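Local atomic coordinates of CT263 (Chlamydia trachomatis, PDB entry 4QAS), a protein that probably hydrolyses the N-glycosidic bond of a futalosine-type nucleoside, acting as an MTAN-like nucleosidase in menaquinone synthesis. Residues 7-18 and 66-77. The protein carries 1 engineered substitution. Sequence-based numbering, arbitrary orientation.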
ATOM      1  N   PHE A   7       6.836 -11.152 -14.377  1.00 24.82           N
ATOM      2  CA  PHE A   7       7.835 -10.296 -13.749  1.00 24.88           C
ATOM      3  C   PHE A   7       8.023 -10.708 -12.297  1.00 24.87           C
ATOM      4  O   PHE A   7       7.057 -10.766 -11.534  1.00 26.91           O
ATOM      5  CB  PHE A   7       7.447  -8.824 -13.818  1.00 24.03           C
ATOM      6  CG  PHE A   7       8.543  -7.902 -13.370  1.00 25.28           C
ATOM      7  CD1 PHE A   7       9.550  -7.531 -14.250  1.00 29.53           C
ATOM      8  CD2 PHE A   7       8.592  -7.438 -12.072  1.00 27.20           C
ATOM      9  CE1 PHE A   7      10.569  -6.698 -13.847  1.00 32.18           C
ATOM     10  CE2 PHE A   7       9.624  -6.596 -11.665  1.00 27.11           C
ATOM     11  CZ  PHE A   7      10.608  -6.239 -12.565  1.00 25.47           C
ATOM     12  N   LYS A   8       9.271 -10.960 -11.911  1.00 20.19           N
ATOM     13  CA  LYS A   8       9.591 -11.548 -10.613  1.00 20.46           C
ATOM     14  C   LYS A   8      10.398 -10.542  -9.809  1.00 20.01           C
ATOM     15  O   LYS A   8      11.535 -10.217 -10.174  1.00 19.57           O
ATOM     16  CB  LYS A   8      10.367 -12.856 -10.808  1.00 20.86           C
ATOM     17  CG  LYS A   8       9.620 -13.919 -11.617  1.00 23.18           C
ATOM     18  CD  LYS A   8      10.465 -15.183 -11.723  1.00 27.78           C
ATOM     19  CE  LYS A   8       9.885 -16.208 -12.679  1.00 48.32           C
ATOM     20  NZ  LYS A   8      10.687 -17.468 -12.636  1.00 59.31           N
ATOM     21  N   LEU A   9       9.827 -10.092  -8.701  1.00 17.71           N
ATOM     22  CA  LEU A   9      10.377  -9.018  -7.897  1.00 15.52           C
ATOM     23  C   LEU A   9      10.676  -9.571  -6.517  1.00 17.45           C
ATOM     24  O   LEU A   9       9.779 -10.129  -5.870  1.00 18.82           O
ATOM     25  CB  LEU A   9       9.357  -7.889  -7.825  1.00 19.51           C
ATOM     26  CG  LEU A   9       9.733  -6.677  -6.985  1.00 19.62           C
ATOM     27  CD1 LEU A   9      11.119  -6.128  -7.280  1.00 18.86           C
ATOM     28  CD2 LEU A   9       8.683  -5.579  -7.188  1.00 20.61           C
ATOM     29  N   LEU A  10      11.929  -9.437  -6.084  1.00 16.32           N
ATOM     30  CA  LEU A  10      12.361  -9.852  -4.752  1.00 17.08           C
ATOM     31  C   LEU A  10      12.528  -8.598  -3.903  1.00 15.16           C
ATOM     32  O   LEU A  10      13.308  -7.702  -4.262  1.00 16.13           O
ATOM     33  CB  LEU A  10      13.686 -10.599  -4.823  1.00 17.93           C
ATOM     34  CG  LEU A  10      14.276 -11.034  -3.476  1.00 18.67           C
ATOM     35  CD1 LEU A  10      13.327 -11.992  -2.742  1.00 19.27           C
ATOM     36  CD2 LEU A  10      15.624 -11.664  -3.674  1.00 20.08           C
ATOM     37  N   LEU A  11      11.831  -8.545  -2.781  1.00 14.10           N
ATOM     38  CA  LEU A  11      12.036  -7.515  -1.773  1.00 13.42           C
ATOM     39  C   LEU A  11      12.861  -8.085  -0.636  1.00 14.84           C
ATOM     40  O   LEU A  11      12.564  -9.178  -0.128  1.00 16.31           O
ATOM     41  CB  LEU A  11      10.702  -7.068  -1.194  1.00 14.63           C
ATOM     42  CG  LEU A  11       9.667  -6.612  -2.211  1.00 16.66           C
ATOM     43  CD1 LEU A  11       8.387  -6.138  -1.499  1.00 17.91           C
ATOM     44  CD2 LEU A  11      10.132  -5.526  -3.148  1.00 17.12           C
ATOM     45  N   ILE A  12      13.905  -7.356  -0.245  1.00 13.66           N
ATOM     46  CA  ILE A  12      14.831  -7.783   0.793  1.00 14.35           C
ATOM     47  C   ILE A  12      14.807  -6.737   1.885  1.00 14.06           C
ATOM     48  O   ILE A  12      15.102  -5.555   1.643  1.00 14.55           O
ATOM     49  CB  ILE A  12      16.255  -7.981   0.263  1.00 16.11           C
ATOM     50  CG1 ILE A  12      16.262  -8.983  -0.887  1.00 18.43           C
ATOM     51  CG2 ILE A  12      17.148  -8.472   1.373  1.00 17.49           C
ATOM     52  CD1 ILE A  12      17.536  -9.002  -1.657  1.00 21.90           C
ATOM     53  N   PHE A  13      14.478  -7.172   3.089  1.00 14.07           N
ATOM     54  CA  PHE A  13      14.517  -6.350   4.287  1.00 13.56           C
ATOM     55  C   PHE A  13      15.550  -6.925   5.242  1.00 15.39           C
ATOM     56  O   PHE A  13      15.793  -8.123   5.273  1.00 16.50           O
ATOM     57  CB  PHE A  13      13.161  -6.368   4.986  1.00 13.72           C
ATOM     58  CG  PHE A  13      12.055  -5.757   4.183  1.00 13.16           C
ATOM     59  CD1 PHE A  13      11.808  -4.393   4.248  1.00 13.76           C
ATOM     60  CD2 PHE A  13      11.245  -6.542   3.364  1.00 13.75           C
ATOM     61  CE1 PHE A  13      10.784  -3.829   3.522  1.00 14.03           C
ATOM     62  CE2 PHE A  13      10.234  -5.970   2.630  1.00 15.05           C
ATOM     63  CZ  PHE A  13      10.009  -4.632   2.712  1.00 14.42           C
ATOM     64  N   ALA A  14      16.172  -6.049   6.027  1.00 14.63           N
ATOM     65  CA  ALA A  14      17.185  -6.491   6.969  1.00 15.88           C
ATOM     66  C   ALA A  14      16.586  -7.190   8.173  1.00 17.62           C
ATOM     67  O   ALA A  14      17.198  -8.109   8.712  1.00 18.92           O
ATOM     68  CB  ALA A  14      18.051  -5.309   7.442  1.00 17.56           C
ATOM     69  N   ASP A  15      15.404  -6.767   8.615  1.00 16.37           N
ATOM     70  CA  ASP A  15      14.838  -7.323   9.832  1.00 16.68           C
ATOM     71  C   ASP A  15      13.320  -7.247   9.771  1.00 15.59           C
ATOM     72  O   ASP A  15      12.745  -6.626   8.869  1.00 16.24           O
ATOM     73  CB  ASP A  15      15.407  -6.645  11.092  1.00 19.60           C
ATOM     74  CG  ASP A  15      15.156  -5.152  11.125  1.00 19.98           C
ATOM     75  OD1 ASP A  15      14.028  -4.714  10.820  1.00 19.17           O
ATOM     76  OD2 ASP A  15      16.101  -4.388  11.457  1.00 24.87           O
ATOM     77  N   PRO A  16      12.635  -7.915  10.701  1.00 17.46           N
ATOM     78  CA  PRO A  16      11.164  -7.945  10.625  1.00 17.92           C
ATOM     79  C   PRO A  16      10.498  -6.595  10.781  1.00 17.40           C
ATOM     80  O   PRO A  16       9.443  -6.366  10.169  1.00 17.52           O
ATOM     81  CB  PRO A  16      10.782  -8.850  11.794  1.00 19.59           C
ATOM     82  CG  PRO A  16      11.939  -9.768  11.951  1.00 18.51           C
ATOM     83  CD  PRO A  16      13.137  -8.898  11.679  1.00 18.65           C
ATOM     84  N   ALA A  17      11.066  -5.695  11.589  1.00 18.11           N
ATOM     85  CA  ALA A  17      10.459  -4.380  11.763  1.00 17.91           C
ATOM     86  C   ALA A  17      10.428  -3.633  10.452  1.00 16.18           C
ATOM     87  O   ALA A  17       9.440  -2.963  10.128  1.00 16.59           O
ATOM     88  CB  ALA A  17      11.215  -3.578  12.820  1.00 21.00           C
ATOM     89  N   GLU A  18      11.495  -3.720   9.672  1.00 15.59           N
ATOM     90  CA  GLU A  18      11.486  -3.031   8.394  1.00 14.56           C
ATOM     91  C   GLU A  18      10.393  -3.585   7.495  1.00 13.67           C
ATOM     92  O   GLU A  18       9.754  -2.830   6.770  1.00 13.83           O
ATOM     93  CB  GLU A  18      12.838  -3.162   7.690  1.00 15.31           C
ATOM     94  CG  GLU A  18      14.009  -2.373   8.317  1.00 16.29           C
ATOM     95  CD  GLU A  18      15.320  -2.521   7.558  1.00 18.15           C
ATOM     96  OE1 GLU A  18      15.453  -3.448   6.720  1.00 19.18           O
ATOM     97  OE2 GLU A  18      16.264  -1.743   7.804  1.00 16.70           O
ATOM     98  N   PRO A  66      19.704 -15.644  -4.368  1.00 29.97           N
ATOM     99  CA  PRO A  66      18.530 -16.117  -5.106  1.00 36.04           C
ATOM    100  C   PRO A  66      18.662 -15.843  -6.598  1.00 31.02           C
ATOM    101  O   PRO A  66      18.977 -14.730  -7.020  1.00 28.46           O
ATOM    102  CB  PRO A  66      17.389 -15.300  -4.490  1.00 35.60           C
ATOM    103  CG  PRO A  66      17.864 -14.953  -3.143  1.00 37.48           C
ATOM    104  CD  PRO A  66      19.328 -14.755  -3.259  1.00 30.31           C
ATOM    105  N   SER A  67      18.367 -16.852  -7.394  1.00 33.03           N
ATOM    106  CA  SER A  67      18.413 -16.735  -8.842  1.00 27.14           C
ATOM    107  C   SER A  67      17.003 -16.519  -9.392  1.00 30.55           C
ATOM    108  O   SER A  67      15.995 -16.797  -8.732  1.00 35.17           O
ATOM    109  CB  SER A  67      19.009 -18.006  -9.446  1.00 41.19           C
ATOM    110  OG  SER A  67      18.219 -19.122  -9.079  1.00 45.25           O
ATOM    111  N   GLY A  68      16.951 -15.960 -10.596  1.00 26.97           N
ATOM    112  CA  GLY A  68      15.745 -15.965 -11.398  1.00 26.93           C
ATOM    113  C   GLY A  68      14.887 -14.723 -11.314  1.00 24.81           C
ATOM    114  O   GLY A  68      13.909 -14.626 -12.064  1.00 27.97           O
ATOM    115  N   TYR A  69      15.170 -13.799 -10.401  1.00 21.86           N
ATOM    116  CA  TYR A  69      14.347 -12.605 -10.324  1.00 22.15           C
ATOM    117  C   TYR A  69      14.733 -11.616 -11.427  1.00 20.21           C
ATOM    118  O   TYR A  69      15.814 -11.683 -12.000  1.00 24.24           O
ATOM    119  CB  TYR A  69      14.482 -11.962  -8.941  1.00 19.99           C
ATOM    120  CG  TYR A  69      13.890 -12.826  -7.844  1.00 19.36           C
ATOM    121  CD1 TYR A  69      12.519 -12.845  -7.612  1.00 19.50           C
ATOM    122  CD2 TYR A  69      14.695 -13.653  -7.071  1.00 22.09           C
ATOM    123  CE1 TYR A  69      11.973 -13.645  -6.616  1.00 21.11           C
ATOM    124  CE2 TYR A  69      14.155 -14.454  -6.078  1.00 21.13           C
ATOM    125  CZ  TYR A  69      12.798 -14.458  -5.870  1.00 20.00           C
ATOM    126  OH  TYR A  69      12.251 -15.250  -4.883  1.00 24.34           O
ATOM    127  N   ASP A  70      13.827 -10.682 -11.699  1.00 21.20           N
ATOM    128  CA  ASP A  70      14.070  -9.600 -12.653  1.00 20.86           C
ATOM    129  C   ASP A  70      14.541  -8.316 -12.000  1.00 20.14           C
ATOM    130  O   ASP A  70      15.127  -7.473 -12.680  1.00 23.77           O
ATOM    131  CB  ASP A  70      12.781  -9.320 -13.409  1.00 21.96           C
ATOM    132  CG  ASP A  70      12.349 -10.519 -14.223  1.00 26.30           C
ATOM    133  OD1 ASP A  70      13.085 -10.884 -15.151  1.00 27.38           O
ATOM    134  OD2 ASP A  70      11.308 -11.134 -13.929  1.00 24.71           O
ATOM    135  N   LEU A  71      14.317  -8.164 -10.711  1.00 18.41           N
ATOM    136  CA  LEU A  71      14.721  -6.985  -9.964  1.00 17.07           C
ATOM    137  C   LEU A  71      14.738  -7.374  -8.504  1.00 17.22           C
ATOM    138  O   LEU A  71      13.853  -8.113  -8.050  1.00 17.94           O
ATOM    139  CB  LEU A  71      13.719  -5.839 -10.167  1.00 19.27           C
ATOM    140  CG  LEU A  71      13.987  -4.536  -9.407  1.00 17.73           C
ATOM    141  CD1 LEU A  71      15.315  -3.882  -9.787  1.00 21.66           C
ATOM    142  CD2 LEU A  71      12.852  -3.560  -9.662  1.00 21.85           C
ATOM    143  N   TRP A  72      15.740  -6.885  -7.783  1.00 16.95           N
ATOM    144  CA  TRP A  72      15.733  -6.881  -6.329  1.00 14.74           C
ATOM    145  C   TRP A  72      15.535  -5.449  -5.835  1.00 16.40           C
ATOM    146  O   TRP A  72      16.142  -4.518  -6.374  1.00 16.79           O
ATOM    147  CB  TRP A  72      17.070  -7.360  -5.763  1.00 17.17           C
ATOM    148  CG  TRP A  72      17.499  -8.770  -6.007  1.00 17.75           C
ATOM    149  CD1 TRP A  72      16.934  -9.688  -6.842  1.00 20.02           C
ATOM    150  CD2 TRP A  72      18.622  -9.409  -5.410  1.00 18.91           C
ATOM    151  NE1 TRP A  72      17.635 -10.868  -6.780  1.00 21.46           N
ATOM    152  CE2 TRP A  72      18.683 -10.719  -5.908  1.00 21.29           C
ATOM    153  CE3 TRP A  72      19.573  -8.990  -4.470  1.00 19.83           C
ATOM    154  CZ2 TRP A  72      19.670 -11.620  -5.520  1.00 22.53           C
ATOM    155  CZ3 TRP A  72      20.557  -9.881  -4.083  1.00 20.60           C
ATOM    156  CH2 TRP A  72      20.600 -11.184  -4.604  1.00 23.01           C
ATOM    157  N   ILE A  73      14.740  -5.269  -4.785  1.00 14.71           N
ATOM    158  CA  ILE A  73      14.647  -4.011  -4.058  1.00 13.47           C
ATOM    159  C   ILE A  73      14.997  -4.285  -2.612  1.00 15.20           C
ATOM    160  O   ILE A  73      14.311  -5.076  -1.939  1.00 14.99           O
ATOM    161  CB  ILE A  73      13.250  -3.387  -4.169  1.00 15.11           C
ATOM    162  CG1 ILE A  73      12.907  -3.103  -5.633  1.00 18.19           C
ATOM    163  CG2 ILE A  73      13.201  -2.105  -3.342  1.00 17.46           C
ATOM    164  CD1 ILE A  73      11.522  -2.536  -5.839  1.00 19.99           C
ATOM    165  N   ASN A  74      16.054  -3.633  -2.129  1.00 14.63           N
ATOM    166  CA  ASN A  74      16.348  -3.624  -0.703  1.00 13.87           C
ATOM    167  C   ASN A  74      15.696  -2.392  -0.121  1.00 14.27           C
ATOM    168  O   ASN A  74      16.056  -1.270  -0.486  1.00 15.55           O
ATOM    169  CB  ASN A  74      17.857  -3.576  -0.503  1.00 15.95           C
ATOM    170  CG  ASN A  74      18.259  -3.331   0.922  1.00 16.32           C
ATOM    171  OD1 ASN A  74      19.247  -2.610   1.168  1.00 17.48           O
ATOM    172  ND2 ASN A  74      17.549  -3.926   1.875  1.00 15.22           N
ATOM    173  N   ALA A  75      14.740  -2.583   0.754  1.00 12.81           N
ATOM    174  CA  ALA A  75      14.097  -1.482   1.440  1.00 12.49           C
ATOM    175  C   ALA A  75      14.466  -1.563   2.907  1.00 13.74           C
ATOM    176  O   ALA A  75      14.460  -2.642   3.496  1.00 14.21           O
ATOM    177  CB  ALA A  75      12.591  -1.571   1.282  1.00 13.23           C
ATOM    178  N   GLY A  76      14.822  -0.422   3.510  1.00 12.31           N
ATOM    179  CA  GLY A  76      15.180  -0.484   4.915  1.00 12.96           C
ATOM    180  C   GLY A  76      15.332   0.884   5.547  1.00 11.32           C
ATOM    181  O   GLY A  76      15.130   1.921   4.915  1.00 12.33           O
ATOM    182  N   PHE A  77      15.621   0.838   6.836  1.00 11.94           N
ATOM    183  CA  PHE A  77      15.916   2.025   7.631  1.00 12.62           C
ATOM    184  C   PHE A  77      17.377   2.420   7.444  1.00 12.47           C
ATOM    185  O   PHE A  77      18.250   1.582   7.273  1.00 14.28           O
ATOM    186  CB  PHE A  77      15.710   1.737   9.123  1.00 12.66           C
ATOM    187  CG  PHE A  77      14.348   1.173   9.501  1.00 13.34           C
ATOM    188  CD1 PHE A  77      13.232   1.328   8.697  1.00 12.80           C
ATOM    189  CD2 PHE A  77      14.201   0.516  10.701  1.00 14.36           C
ATOM    190  CE1 PHE A  77      11.997   0.798   9.080  1.00 14.14           C
ATOM    191  CE2 PHE A  77      12.958  -0.002  11.084  1.00 17.47           C
ATOM    192  CZ  PHE A  77      11.882   0.144  10.287  1.00 16.19           C
TER
HETATM  193  O   HOH W   1      18.424  -0.851   6.196  1.00 16.84           O
HETATM  194  O   HOH W   2      17.194  -3.151   4.547  1.00 23.30           O
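Leu10 and Ile12 direct their N and O atoms into the ladder between the parallel strands 7-13 and 71-77: Leu10 N donates to Leu71 O, Ile73 N to Leu10 O (2.9 Å) and Ile12 N to Ile73 O. Just before strand 71-77, Asp70 meets both polar backbone atoms of Lys8: its N donates to Lys8 O, and its short carboxylate suits the place because OD2 reaches Lys8 N (2.9 Å), accepting on the anti lone pair. Further along, Ile12 O is gripped twice, by Ala75 N and by Asn74 ND2 (2.9 Å), which arrive from opposite faces of its carbonyl plane; Asn74 OD1 is hydrogen-bonded to Lys162 NZ.

Apolar side chains pack on both sheet faces. Leu10, with CG anti to its backbone nitrogen (chi1 177°), makes two CH-pi contacts: CB over the centre of the Tyr69 ring, which precedes strand 71-77, and CD2 over the five-membered ring of Trp72 (3.8 Å to the centroid). Ile12 CD1 meets Trp72 CE3 at 3.5 Å, and both residues touch Ile147 of helix 144-153. On the other face Leu9 CD1 packs against Leu71 and Ile73.

Glu18, in the first turn of helix 16-25, makes a CH-pi contact through CG, 3.5 Å from the Phe77 ring centroid. Its OE2 accepts Phe77 N (2.8 Å) from above the carboxylate plane, and OE1 takes Ala14 N; a water lies 2.8 Å from each of Glu18 OE1 and OE2. Gly76 leaves room for this buried carboxylate. Phe77 N and Ala14 N probably stabilise its negative charge, while the Phe77 N bond and ring contact tie the helix start to the strand of this nucleosidase-like alpha/beta fold.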